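Local coordinates for protein putative 4-amino-4-deoxychorismate lyase (Thermus thermophilus, PDB 2ZGI) that binds pyridoxal-5'-phosphate and is probably a lyase, putatively acting on 4-amino-4-deoxychorismate, of the class-IV aminotransferase family, at residues D[15-20]-D[89-94]; D[147-152]-D[213-218]; D[189-194]-D[237-242]. All blocks are in the same frame, centred on the assembly; numbering follows the deposited sequence.

Overall arrangement
Along the chain contact 1 closes before the others open, whereas contacts 2 and 3 cross, their segments alternating; none touches another. Contact 1 packs helix 15-19 on strand 89-96, away from the cofactor site and close to a second subunit. Contact 2 joins strands 147-151 and 212-217 of two different sheets, and its second segment ends at the pyridoxal-5'-phosphate, where S218 binds the phosphate. Contact 3 ties helix 183-194 to helix 233-239; the side chain of F239 lies about 9 Å from the cofactor. Contacts 2 and 3 are neighbours, their centres 17 Å apart and nearest atoms about 6 Å apart, whereas the centres of contacts 1 and 3 are 32 Å apart, on opposite sides of the chain's centre.

Contact 1 (D[15-20]-D[89-94]); sequences EAFLYH and VRLSEA
F17 reaches from the short helix 15-19 to strand 89-96 and meets it with one flank of its ring. CD1, CE1 and CZ do the touching: CE1 comes to 3.6 Å from V89 CG1, CD1 lies 3.8 Å from V89 CG2, and CZ is 4.0 Å from L91 CD2. Both aliphatic partners approach the ring obliquely. The phenyl can span the gap because its CG stands anti to the backbone N (chi1 -176°), which carries the ring out from the helix although the closest CA pair, F17 and V89, is 8.2 Å apart. On the strand, V89 has CG1 anti to its own N (chi1 169°) and CG2 beside it; this brings both methyls against the CD1-CE1 side of the ring, and the two side chains cross at about a right angle. L91, two residues on and on the same face of the strand, supplies a single methyl at the far end of the ring.

P14 touches V89 and T84 touches both F17 and L91, so the loop before the helix and the adjoining strand 78-86 help to enclose the cluster. Y19 of the second subunit packs on L91, and residues 91-93 pair with a strand of that subunit in an antiparallel ladder that carries the sheet across the interface.

No hydrogen bond or charge pair joins the two segments. All three touching residues are buried, and what joins helix 15-19 to the strand that carries the sheet into the second subunit is apolar contact between F17, V89 and L91.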
ATOM      1  N   GLU D  15     -10.809 -25.122 -20.802  1.00 32.82           N
ATOM      2  CA  GLU D  15     -11.357 -23.843 -20.373  1.00 32.86           C
ATOM      3  C   GLU D  15     -10.470 -23.126 -19.349  1.00 31.42           C
ATOM      4  O   GLU D  15     -10.042 -21.968 -19.565  1.00 31.00           O
ATOM      5  CB  GLU D  15     -12.709 -24.126 -19.702  1.00 34.46           C
ATOM      6  CG  GLU D  15     -13.785 -23.184 -20.109  1.00 39.16           C
ATOM      7  CD  GLU D  15     -15.148 -23.741 -19.841  1.00 41.45           C
ATOM      8  OE1 GLU D  15     -15.543 -23.836 -18.658  1.00 45.29           O
ATOM      9  OE2 GLU D  15     -15.823 -24.091 -20.818  1.00 43.74           O
ATOM     10  N   ALA D  16     -10.190 -23.826 -18.251  1.00 29.21           N
ATOM     11  CA  ALA D  16      -9.475 -23.251 -17.111  1.00 28.82           C
ATOM     12  C   ALA D  16      -8.097 -22.780 -17.514  1.00 28.16           C
ATOM     13  O   ALA D  16      -7.632 -21.741 -17.059  1.00 28.26           O
ATOM     14  CB  ALA D  16      -9.381 -24.255 -15.959  1.00 28.41           C
ATOM     15  N   PHE D  17      -7.459 -23.548 -18.391  1.00 27.41           N
ATOM     16  CA  PHE D  17      -6.140 -23.236 -18.893  1.00 27.67           C
ATOM     17  C   PHE D  17      -6.109 -21.845 -19.535  1.00 28.52           C
ATOM     18  O   PHE D  17      -5.179 -21.070 -19.283  1.00 27.77           O
ATOM     19  CB  PHE D  17      -5.740 -24.275 -19.938  1.00 27.26           C
ATOM     20  CG  PHE D  17      -4.348 -24.102 -20.460  1.00 27.10           C
ATOM     21  CD1 PHE D  17      -3.290 -24.789 -19.884  1.00 28.56           C
ATOM     22  CD2 PHE D  17      -4.089 -23.259 -21.546  1.00 28.39           C
ATOM     23  CE1 PHE D  17      -1.986 -24.636 -20.377  1.00 28.27           C
ATOM     24  CE2 PHE D  17      -2.784 -23.092 -22.036  1.00 27.51           C
ATOM     25  CZ  PHE D  17      -1.743 -23.780 -21.451  1.00 26.02           C
ATOM     26  N   LEU D  18      -7.112 -21.570 -20.377  1.00 28.55           N
ATOM     27  CA  LEU D  18      -7.231 -20.338 -21.158  1.00 30.10           C
ATOM     28  C   LEU D  18      -7.810 -19.229 -20.311  1.00 29.28           C
ATOM     29  O   LEU D  18      -7.322 -18.077 -20.349  1.00 30.75           O
ATOM     30  CB  LEU D  18      -8.212 -20.499 -22.363  1.00 31.40           C
ATOM     31  CG  LEU D  18      -8.195 -21.506 -23.524  1.00 35.19           C
ATOM     32  CD1 LEU D  18      -6.815 -22.127 -23.753  1.00 37.25           C
ATOM     33  CD2 LEU D  18      -9.231 -22.583 -23.352  1.00 36.59           C
ATOM     34  N   TYR D  19      -8.880 -19.543 -19.591  1.00 28.22           N
ATOM     35  CA  TYR D  19      -9.662 -18.501 -18.908  1.00 26.98           C
ATOM     36  C   TYR D  19      -9.077 -18.052 -17.572  1.00 26.45           C
ATOM     37  O   TYR D  19      -9.400 -16.956 -17.087  1.00 24.88           O
ATOM     38  CB  TYR D  19     -11.106 -18.951 -18.663  1.00 27.62           C
ATOM     39  CG  TYR D  19     -12.016 -18.933 -19.886  1.00 30.67           C
ATOM     40  CD1 TYR D  19     -11.840 -18.002 -20.917  1.00 33.72           C
ATOM     41  CD2 TYR D  19     -13.087 -19.817 -19.980  1.00 32.28           C
ATOM     42  CE1 TYR D  19     -12.723 -17.969 -22.036  1.00 33.57           C
ATOM     43  CE2 TYR D  19     -13.960 -19.804 -21.085  1.00 33.75           C
ATOM     44  CZ  TYR D  19     -13.763 -18.886 -22.109  1.00 34.53           C
ATOM     45  OH  TYR D  19     -14.635 -18.852 -23.192  1.00 35.94           O
ATOM     46  N   HIS D  20      -8.267 -18.912 -16.957  1.00 25.12           N
ATOM     47  CA  HIS D  20      -7.827 -18.654 -15.591  1.00 24.17           C
ATOM     48  C   HIS D  20      -6.326 -18.596 -15.444  1.00 22.77           C
ATOM     49  O   HIS D  20      -5.805 -18.468 -14.321  1.00 22.48           O
ATOM     50  CB  HIS D  20      -8.371 -19.732 -14.668  1.00 24.50           C
ATOM     51  CG  HIS D  20      -9.860 -19.709 -14.514  1.00 26.42           C
ATOM     52  ND1 HIS D  20     -10.564 -20.786 -14.031  1.00 29.41           N
ATOM     53  CD2 HIS D  20     -10.780 -18.757 -14.791  1.00 25.13           C
ATOM     54  CE1 HIS D  20     -11.850 -20.489 -13.975  1.00 29.65           C
ATOM     55  NE2 HIS D  20     -12.008 -19.263 -14.430  1.00 30.16           N
ATOM     56  N   VAL D  89      -3.193 -30.888 -20.242  1.00 32.77           N
ATOM     57  CA  VAL D  89      -2.387 -30.130 -21.180  1.00 32.70           C
ATOM     58  C   VAL D  89      -0.934 -30.392 -20.914  1.00 32.21           C
ATOM     59  O   VAL D  89      -0.445 -30.170 -19.795  1.00 31.69           O
ATOM     60  CB  VAL D  89      -2.583 -28.588 -21.065  1.00 32.67           C
ATOM     61  CG1 VAL D  89      -1.510 -27.844 -21.900  1.00 32.09           C
ATOM     62  CG2 VAL D  89      -3.983 -28.184 -21.495  1.00 33.29           C
ATOM     63  N   ARG D  90      -0.290 -30.901 -21.955  1.00 32.13           N
ATOM     64  CA  ARG D  90       1.148 -30.988 -22.023  0.50 32.72           C
ATOM     65  C   ARG D  90       1.531 -30.232 -23.286  1.00 32.85           C
ATOM     66  O   ARG D  90       1.263 -30.680 -24.403  1.00 33.21           O
ATOM     67  CB  ARG D  90       1.583 -32.449 -22.093  0.50 32.82           C
ATOM     68  CG  ARG D  90       3.071 -32.668 -21.932  0.50 34.89           C
ATOM     69  CD  ARG D  90       3.358 -34.148 -21.836  0.50 37.89           C
ATOM     70  NE  ARG D  90       2.770 -34.866 -22.962  0.50 40.59           N
ATOM     71  CZ  ARG D  90       3.459 -35.214 -24.038  0.50 41.21           C
ATOM     72  NH1 ARG D  90       4.742 -34.921 -24.095  0.50 41.50           N
ATOM     73  NH2 ARG D  90       2.883 -35.861 -25.043  0.50 41.71           N
ATOM     74  N   LEU D  91       2.137 -29.072 -23.110  1.00 31.68           N
ATOM     75  CA  LEU D  91       2.490 -28.278 -24.243  1.00 31.13           C
ATOM     76  C   LEU D  91       4.009 -28.192 -24.292  1.00 30.17           C
ATOM     77  O   LEU D  91       4.656 -27.949 -23.271  1.00 29.29           O
ATOM     78  CB  LEU D  91       1.786 -26.926 -24.104  1.00 32.09           C
ATOM     79  CG  LEU D  91       1.238 -26.063 -25.245  1.00 34.61           C
ATOM     80  CD1 LEU D  91       0.493 -26.808 -26.348  1.00 33.76           C
ATOM     81  CD2 LEU D  91       0.321 -25.006 -24.604  1.00 37.83           C
ATOM     82  N   SER D  92       4.575 -28.468 -25.463  1.00 28.93           N
ATOM     83  CA  SER D  92       6.012 -28.419 -25.683  1.00 27.76           C
ATOM     84  C   SER D  92       6.229 -27.749 -27.020  1.00 28.22           C
ATOM     85  O   SER D  92       5.575 -28.097 -28.032  1.00 27.48           O
ATOM     86  CB  SER D  92       6.630 -29.830 -25.665  1.00 28.24           C
ATOM     87  OG  SER D  92       6.311 -30.489 -24.441  1.00 28.22           O
ATOM     88  N   GLU D  93       7.102 -26.746 -27.025  1.00 27.78           N
ATOM     89  CA  GLU D  93       7.349 -25.971 -28.242  1.00 28.81           C
ATOM     90  C   GLU D  93       8.779 -25.481 -28.351  1.00 28.40           C
ATOM     91  O   GLU D  93       9.485 -25.362 -27.340  1.00 28.56           O
ATOM     92  CB  GLU D  93       6.402 -24.780 -28.294  1.00 29.31           C
ATOM     93  CG  GLU D  93       6.345 -24.011 -27.009  1.00 31.87           C
ATOM     94  CD  GLU D  93       5.217 -23.022 -27.026  1.00 35.40           C
ATOM     95  OE1 GLU D  93       4.245 -23.252 -26.259  1.00 34.02           O
ATOM     96  OE2 GLU D  93       5.303 -22.057 -27.841  1.00 33.91           O
ATOM     97  N   ALA D  94       9.196 -25.201 -29.585  1.00 28.86           N
ATOM     98  CA  ALA D  94      10.551 -24.783 -29.871  1.00 28.39           C
ATOM     99  C   ALA D  94      10.527 -23.810 -31.000  1.00 29.72           C
ATOM    100  O   ALA D  94       9.763 -23.954 -31.967  1.00 29.23           O
ATOM    101  CB  ALA D  94      11.430 -25.980 -30.243  1.00 28.84           C
TER

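Contact 2 (D[147-152]-D[213-218]); sequences EGLLLD and LLLAGS. With PLP (pyridoxal-5'-phosphate), chain P.
L215 points its CD1 methyl at the base of the E147 side chain, 3.7 Å from E147 CB and 4.1 Å from E147 CG. This is the tight part of the contact, and the two side chains cross at a slant. E147 has CG anti to the backbone N and is then bent at chi2 (66°), a fold that turns the carboxylate back toward its own strand: OE2 accepts a bond from G148 N at 3.0 Å through its anti lone pair, at an N-H...O angle of 138°. The buried carboxylate is also gripped by S161 OG at OE2, and by T163 OG1 and R162 N at OE1. With an alanine here, the CG contact to L215 CD1 goes, and S161 OG, T163 OG1 and the N-H groups of G148 and R162 would probably be left without their common acceptor.

Packing slackens toward L149 and L213. L149 CD1 is 4.4 Å from L213 CD1, and L149 CD2 is 4.5 Å from L215 CD2, so these leucines meet only by methyl ends, and L213, partly exposed, marks the more open side.

At the other end of 213-218, S218 holds the cofactor: its N and OG lie 2.9 and 2.7 Å from PLP O2P, both donating to that one phosphate oxygen. R44, I183 and T184 also bind the cofactor. Strands 147-151 and 213-217, from different sheets, run at 96° to each other, next to the phosphate-binding end of the pyridoxal-phosphate pocket in this class-IV aminotransferase fold.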
ATOM      1  N   GLU D 147      14.368  -4.097 -18.666  1.00 26.70           N
ATOM      2  CA  GLU D 147      13.605  -4.962 -17.775  1.00 26.10           C
ATOM      3  C   GLU D 147      12.879  -4.128 -16.754  1.00 25.32           C
ATOM      4  O   GLU D 147      13.393  -3.085 -16.318  1.00 25.09           O
ATOM      5  CB  GLU D 147      14.534  -5.956 -17.058  1.00 26.75           C
ATOM      6  CG  GLU D 147      13.854  -6.916 -15.997  1.00 25.67           C
ATOM      7  CD  GLU D 147      12.886  -7.889 -16.655  1.00 28.70           C
ATOM      8  OE1 GLU D 147      13.192  -9.115 -16.709  1.00 31.28           O
ATOM      9  OE2 GLU D 147      11.839  -7.441 -17.154  1.00 24.34           O
ATOM     10  N   GLY D 148      11.697  -4.596 -16.365  1.00 24.57           N
ATOM     11  CA  GLY D 148      10.938  -3.964 -15.289  1.00 24.29           C
ATOM     12  C   GLY D 148      11.039  -4.809 -14.046  1.00 25.40           C
ATOM     13  O   GLY D 148      10.955  -6.055 -14.127  1.00 24.93           O
ATOM     14  N   LEU D 149      11.248  -4.137 -12.905  1.00 24.53           N
ATOM     15  CA  LEU D 149      11.287  -4.797 -11.591  1.00 24.60           C
ATOM     16  C   LEU D 149       9.982  -4.678 -10.820  1.00 23.97           C
ATOM     17  O   LEU D 149       9.281  -3.646 -10.902  1.00 23.68           O
ATOM     18  CB  LEU D 149      12.477  -4.270 -10.750  1.00 24.60           C
ATOM     19  CG  LEU D 149      13.834  -4.313 -11.479  1.00 25.99           C
ATOM     20  CD1 LEU D 149      14.970  -3.688 -10.658  1.00 29.57           C
ATOM     21  CD2 LEU D 149      14.236  -5.705 -11.915  1.00 28.51           C
ATOM     22  N   LEU D 150       9.665  -5.745 -10.073  1.00 23.65           N
ATOM     23  CA  LEU D 150       8.427  -5.878  -9.299  1.00 22.67           C
ATOM     24  C   LEU D 150       8.701  -5.966  -7.780  1.00 22.94           C
ATOM     25  O   LEU D 150       9.789  -6.350  -7.365  1.00 22.82           O
ATOM     26  CB  LEU D 150       7.605  -7.112  -9.743  1.00 22.96           C
ATOM     27  CG  LEU D 150       7.076  -7.085 -11.198  1.00 20.36           C
ATOM     28  CD1 LEU D 150       8.113  -7.731 -12.114  1.00 22.61           C
ATOM     29  CD2 LEU D 150       5.707  -7.734 -11.319  1.00 22.89           C
ATOM     30  N   LEU D 151       7.699  -5.585  -6.993  1.00 23.60           N
ATOM     31  CA  LEU D 151       7.776  -5.512  -5.530  1.00 23.89           C
ATOM     32  C   LEU D 151       6.989  -6.632  -4.875  1.00 24.94           C
ATOM     33  O   LEU D 151       6.117  -7.243  -5.526  1.00 24.68           O
ATOM     34  CB  LEU D 151       7.125  -4.200  -5.073  1.00 24.17           C
ATOM     35  CG  LEU D 151       7.673  -2.941  -5.759  1.00 22.50           C
ATOM     36  CD1 LEU D 151       6.879  -1.737  -5.309  1.00 25.60           C
ATOM     37  CD2 LEU D 151       9.156  -2.810  -5.472  1.00 23.35           C
ATOM     38  N   ASP D 152       7.289  -6.894  -3.602  1.00 24.76           N
ATOM     39  CA  ASP D 152       6.399  -7.698  -2.768  1.00 26.08           C
ATOM     40  C   ASP D 152       5.438  -6.752  -2.018  1.00 26.74           C
ATOM     41  O   ASP D 152       5.426  -5.525  -2.263  1.00 26.37           O
ATOM     42  CB  ASP D 152       7.154  -8.671  -1.835  1.00 26.68           C
ATOM     43  CG  ASP D 152       7.933  -7.977  -0.721  1.00 26.56           C
ATOM     44  OD1 ASP D 152       7.800  -6.745  -0.537  1.00 26.56           O
ATOM     45  OD2 ASP D 152       8.686  -8.699  -0.036  1.00 26.10           O
ATOM     46  N   LEU D 213      23.797  -3.989 -10.125  1.00 36.24           N
ATOM     47  CA  LEU D 213      22.702  -4.906 -10.435  1.00 34.61           C
ATOM     48  C   LEU D 213      23.033  -5.753 -11.660  1.00 33.81           C
ATOM     49  O   LEU D 213      23.741  -5.306 -12.573  1.00 33.22           O
ATOM     50  CB  LEU D 213      21.386  -4.156 -10.681  1.00 34.96           C
ATOM     51  CG  LEU D 213      20.516  -3.786  -9.468  1.00 37.02           C
ATOM     52  CD1 LEU D 213      19.238  -3.078  -9.938  1.00 37.79           C
ATOM     53  CD2 LEU D 213      20.163  -5.016  -8.590  1.00 33.81           C
ATOM     54  N   LEU D 214      22.550  -6.990 -11.648  1.00 32.24           N
ATOM     55  CA  LEU D 214      22.622  -7.860 -12.805  1.00 31.85           C
ATOM     56  C   LEU D 214      21.316  -8.651 -12.907  1.00 30.83           C
ATOM     57  O   LEU D 214      20.552  -8.741 -11.931  1.00 30.70           O
ATOM     58  CB  LEU D 214      23.830  -8.813 -12.739  1.00 32.08           C
ATOM     59  CG  LEU D 214      25.270  -8.254 -12.679  1.00 32.45           C
ATOM     60  CD1 LEU D 214      25.726  -8.225 -11.231  1.00 33.89           C
ATOM     61  CD2 LEU D 214      26.230  -9.099 -13.513  1.00 30.34           C
ATOM     62  N   LEU D 215      21.082  -9.207 -14.098  1.00 29.91           N
ATOM     63  CA  LEU D 215      19.875  -9.949 -14.427  1.00 29.07           C
ATOM     64  C   LEU D 215      20.234 -11.330 -14.951  1.00 28.49           C
ATOM     65  O   LEU D 215      21.042 -11.453 -15.868  1.00 29.32           O
ATOM     66  CB  LEU D 215      19.072  -9.191 -15.495  1.00 28.97           C
ATOM     67  CG  LEU D 215      18.594  -7.769 -15.153  1.00 28.15           C
ATOM     68  CD1 LEU D 215      17.959  -7.140 -16.391  1.00 27.65           C
ATOM     69  CD2 LEU D 215      17.605  -7.780 -13.962  1.00 28.56           C
ATOM     70  N   ALA D 216      19.643 -12.361 -14.363  1.00 27.77           N
ATOM     71  CA  ALA D 216      19.885 -13.727 -14.788  1.00 27.11           C
ATOM     72  C   ALA D 216      18.580 -14.324 -15.305  1.00 26.23           C
ATOM     73  O   ALA D 216      17.542 -14.109 -14.716  1.00 25.65           O
ATOM     74  CB  ALA D 216      20.397 -14.540 -13.623  1.00 27.73           C
ATOM     75  N   GLY D 217      18.642 -15.086 -16.397  1.00 26.82           N
ATOM     76  CA  GLY D 217      17.481 -15.832 -16.883  1.00 26.62           C
ATOM     77  C   GLY D 217      17.856 -16.798 -18.011  1.00 27.84           C
ATOM     78  O   GLY D 217      18.910 -16.666 -18.639  1.00 27.22           O
ATOM     79  N   SER D 218      16.981 -17.764 -18.265  1.00 27.32           N
ATOM     80  CA  SER D 218      17.247 -18.798 -19.279  1.00 30.18           C
ATOM     81  C   SER D 218      17.364 -18.247 -20.689  1.00 30.97           C
ATOM     82  O   SER D 218      18.076 -18.826 -21.515  1.00 33.26           O
ATOM     83  CB  SER D 218      16.149 -19.850 -19.254  1.00 29.19           C
ATOM     84  OG  SER D 218      16.284 -20.593 -18.060  1.00 31.54           O
TER
HETATM   85  N1  PLP P 248      11.658 -14.025 -13.087  1.00 23.95           N
HETATM   86  C2  PLP P 248      10.459 -14.388 -13.587  1.00 26.20           C
HETATM   87  C2A PLP P 248       9.230 -13.642 -13.155  1.00 23.33           C
HETATM   88  C3  PLP P 248      10.370 -15.434 -14.512  1.00 24.02           C
HETATM   89  O3  PLP P 248       9.137 -15.765 -14.990  1.00 25.60           O
HETATM   90  C4  PLP P 248      11.535 -16.119 -14.876  1.00 25.07           C
HETATM   91  C4A PLP P 248      11.532 -17.294 -15.831  1.00 24.21           C
HETATM   92  C5  PLP P 248      12.754 -15.742 -14.317  1.00 23.38           C
HETATM   93  C6  PLP P 248      12.770 -14.679 -13.415  1.00 26.52           C
HETATM   94  C5A PLP P 248      14.063 -16.406 -14.688  1.00 26.39           C
HETATM   95  O4P PLP P 248      14.174 -17.777 -14.304  1.00 26.61           O
HETATM   96  P   PLP P 248      15.183 -18.811 -14.995  1.00 26.49           P
HETATM   97  O1P PLP P 248      16.585 -18.337 -14.704  1.00 24.81           O
HETATM   98  O2P PLP P 248      14.945 -18.825 -16.488  1.00 27.97           O
HETATM   99  O3P PLP P 248      14.748 -20.058 -14.298  1.00 24.24           O

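Contact 3 (D[189-194]-D[237-242]); sequences AEAARG and ERFLPA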
ATOM      1  N   ALA D 189      25.147 -18.105  -8.885  1.00 37.17           N
ATOM      2  CA  ALA D 189      25.613 -18.208  -7.505  1.00 38.24           C
ATOM      3  C   ALA D 189      26.723 -19.263  -7.390  1.00 39.31           C
ATOM      4  O   ALA D 189      27.837 -18.972  -6.911  1.00 39.42           O
ATOM      5  CB  ALA D 189      24.441 -18.555  -6.594  1.00 38.36           C
ATOM      6  N   GLU D 190      26.410 -20.461  -7.875  1.00 40.08           N
ATOM      7  CA  GLU D 190      27.323 -21.603  -7.882  1.00 41.93           C
ATOM      8  C   GLU D 190      28.685 -21.249  -8.489  1.00 41.96           C
ATOM      9  O   GLU D 190      29.718 -21.470  -7.867  1.00 42.82           O
ATOM     10  CB  GLU D 190      26.681 -22.766  -8.633  1.00 41.79           C
ATOM     11  CG  GLU D 190      27.252 -24.118  -8.283  1.00 46.85           C
ATOM     12  CD  GLU D 190      27.016 -25.166  -9.356  1.00 50.82           C
ATOM     13  OE1 GLU D 190      26.618 -24.807 -10.494  1.00 52.96           O
ATOM     14  OE2 GLU D 190      27.260 -26.358  -9.062  1.00 53.61           O
ATOM     15  N   ALA D 191      28.672 -20.682  -9.692  1.00 41.92           N
ATOM     16  CA  ALA D 191      29.883 -20.227 -10.368  1.00 42.05           C
ATOM     17  C   ALA D 191      30.642 -19.117  -9.622  1.00 42.60           C
ATOM     18  O   ALA D 191      31.877 -19.075  -9.664  1.00 42.43           O
ATOM     19  CB  ALA D 191      29.548 -19.795 -11.775  1.00 41.73           C
ATOM     20  N   ALA D 192      29.912 -18.234  -8.946  1.00 43.28           N
ATOM     21  CA  ALA D 192      30.506 -17.116  -8.207  1.00 44.24           C
ATOM     22  C   ALA D 192      31.279 -17.592  -6.975  1.00 45.31           C
ATOM     23  O   ALA D 192      32.368 -17.093  -6.692  1.00 45.65           O
ATOM     24  CB  ALA D 192      29.450 -16.105  -7.809  1.00 43.82           C
ATOM     25  N   ARG D 193      30.706 -18.540  -6.243  1.00 46.14           N
ATOM     26  CA  ARG D 193      31.434 -19.223  -5.182  1.00 47.23           C
ATOM     27  C   ARG D 193      32.753 -19.787  -5.731  1.00 47.71           C
ATOM     28  O   ARG D 193      33.829 -19.446  -5.237  1.00 47.95           O
ATOM     29  CB  ARG D 193      30.592 -20.342  -4.587  1.00 47.29           C
ATOM     30  CG  ARG D 193      29.408 -19.869  -3.777  1.00 49.56           C
ATOM     31  CD  ARG D 193      28.737 -21.037  -3.067  1.00 53.16           C
ATOM     32  NE  ARG D 193      28.202 -22.037  -3.999  1.00 56.79           N
ATOM     33  CZ  ARG D 193      28.816 -23.172  -4.356  1.00 58.71           C
ATOM     34  NH1 ARG D 193      30.010 -23.484  -3.866  1.00 60.36           N
ATOM     35  NH2 ARG D 193      28.234 -24.003  -5.214  1.00 58.37           N
ATOM     36  N   GLY D 194      32.663 -20.615  -6.774  1.00 47.75           N
ATOM     37  CA  GLY D 194      33.840 -21.193  -7.420  1.00 48.35           C
ATOM     38  C   GLY D 194      34.887 -20.174  -7.853  1.00 48.66           C
ATOM     39  O   GLY D 194      36.043 -20.537  -8.090  1.00 49.25           O
ATOM     40  N   GLU D 237      30.996 -13.840 -18.935  1.00 38.25           N
ATOM     41  CA  GLU D 237      31.557 -14.745 -19.948  1.00 38.74           C
ATOM     42  C   GLU D 237      30.964 -16.145 -19.862  1.00 37.80           C
ATOM     43  O   GLU D 237      30.534 -16.696 -20.876  1.00 37.34           O
ATOM     44  CB  GLU D 237      33.084 -14.852 -19.811  1.00 39.13           C
ATOM     45  CG  GLU D 237      33.824 -13.693 -20.418  1.00 43.18           C
ATOM     46  CD  GLU D 237      35.297 -13.713 -20.075  1.00 47.43           C
ATOM     47  OE1 GLU D 237      35.662 -14.261 -19.007  1.00 48.73           O
ATOM     48  OE2 GLU D 237      36.085 -13.164 -20.873  1.00 50.58           O
ATOM     49  N   ARG D 238      30.939 -16.709 -18.653  1.00 37.14           N
ATOM     50  CA  ARG D 238      30.473 -18.085 -18.459  1.00 37.34           C
ATOM     51  C   ARG D 238      29.026 -18.299 -18.898  1.00 36.37           C
ATOM     52  O   ARG D 238      28.689 -19.367 -19.391  1.00 36.03           O
ATOM     53  CB  ARG D 238      30.632 -18.575 -17.004  1.00 37.55           C
ATOM     54  CG  ARG D 238      30.149 -20.037 -16.821  1.00 40.79           C
ATOM     55  CD  ARG D 238      30.250 -20.529 -15.384  1.00 47.25           C
ATOM     56  NE  ARG D 238      29.929 -21.958 -15.282  1.00 52.23           N
ATOM     57  CZ  ARG D 238      30.824 -22.942 -15.382  1.00 54.34           C
ATOM     58  NH1 ARG D 238      32.109 -22.667 -15.584  1.00 54.58           N
ATOM     59  NH2 ARG D 238      30.434 -24.209 -15.284  1.00 56.23           N
ATOM     60  N   PHE D 239      28.189 -17.279 -18.737  1.00 35.67           N
ATOM     61  CA  PHE D 239      26.745 -17.448 -18.964  1.00 34.66           C
ATOM     62  C   PHE D 239      26.222 -16.864 -20.264  1.00 34.28           C
ATOM     63  O   PHE D 239      25.022 -16.963 -20.562  1.00 33.97           O
ATOM     64  CB  PHE D 239      25.959 -16.957 -17.747  1.00 34.39           C
ATOM     65  CG  PHE D 239      26.163 -17.832 -16.543  1.00 34.40           C
ATOM     66  CD1 PHE D 239      25.495 -19.050 -16.434  1.00 34.60           C
ATOM     67  CD2 PHE D 239      27.077 -17.473 -15.550  1.00 34.30           C
ATOM     68  CE1 PHE D 239      25.707 -19.892 -15.329  1.00 34.49           C
ATOM     69  CE2 PHE D 239      27.303 -18.311 -14.452  1.00 33.58           C
ATOM     70  CZ  PHE D 239      26.615 -19.527 -14.345  1.00 33.37           C
ATOM     71  N   LEU D 240      27.129 -16.256 -21.026  1.00 33.11           N
ATOM     72  CA  LEU D 240      26.794 -15.632 -22.295  1.00 33.71           C
ATOM     73  C   LEU D 240      26.282 -16.677 -23.282  1.00 33.42           C
ATOM     74  O   LEU D 240      26.961 -17.661 -23.531  1.00 33.31           O
ATOM     75  CB  LEU D 240      28.005 -14.896 -22.877  1.00 33.65           C
ATOM     76  CG  LEU D 240      27.901 -14.222 -24.249  1.00 35.11           C
ATOM     77  CD1 LEU D 240      27.215 -12.851 -24.112  1.00 35.74           C
ATOM     78  CD2 LEU D 240      29.297 -14.089 -24.865  1.00 36.11           C
ATOM     79  N   PRO D 241      25.078 -16.452 -23.852  1.00 33.82           N
ATOM     80  CA  PRO D 241      24.502 -17.446 -24.763  1.00 33.76           C
ATOM     81  C   PRO D 241      25.446 -17.728 -25.927  1.00 33.97           C
ATOM     82  O   PRO D 241      25.967 -16.786 -26.544  1.00 33.98           O
ATOM     83  CB  PRO D 241      23.229 -16.753 -25.259  1.00 33.34           C
ATOM     84  CG  PRO D 241      22.844 -15.877 -24.130  1.00 33.86           C
ATOM     85  CD  PRO D 241      24.153 -15.328 -23.632  1.00 32.80           C
ATOM     86  N   ALA D 242      25.668 -19.004 -26.218  1.00 34.16           N
ATOM     87  CA  ALA D 242      26.534 -19.391 -27.331  1.00 34.91           C
ATOM     88  C   ALA D 242      25.802 -19.376 -28.683  1.00 35.32           C
ATOM     89  O   ALA D 242      25.733 -20.388 -29.379  1.00 35.77           O
ATOM     90  CB  ALA D 242      27.163 -20.768 -27.052  1.00 34.86           C
TER
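A191 lays its methyl against both R238 and F239, neighbours on helix 233-239. CB is 3.7 Å from R238 CD, on the aliphatic part of the arginine, and 3.8 Å from F239 CE2. It meets the phenyl at its edge, near the ring plane, touching the CE2-CZ side rather than a face. In R238, CG anti to the backbone N (chi1 -179°) and a chain extended from CG to NE bring CD alongside the methyl on the solvent-exposed side. Its own CG also lies 4.1 Å above the plane of the F239 ring, offset toward the ring's margin, so the two neighbours pack on each other as well as on A191. E190 OE1 and R238 NH2 carry opposite charges but stay 6.2 Å apart, and no hydrogen bond crosses between the segments.

Further neighbours close the inner side of the contact. L235, earlier in helix 233-239, touches A191 and A192, while F239 reaches K187 and V188 of helix 183-194 and W37 from a loop. Further on, L240 and P241 pack on Y105 of helix 103-107, with A242 N hydrogen-bonded to E31 OE2 of strand 24-31.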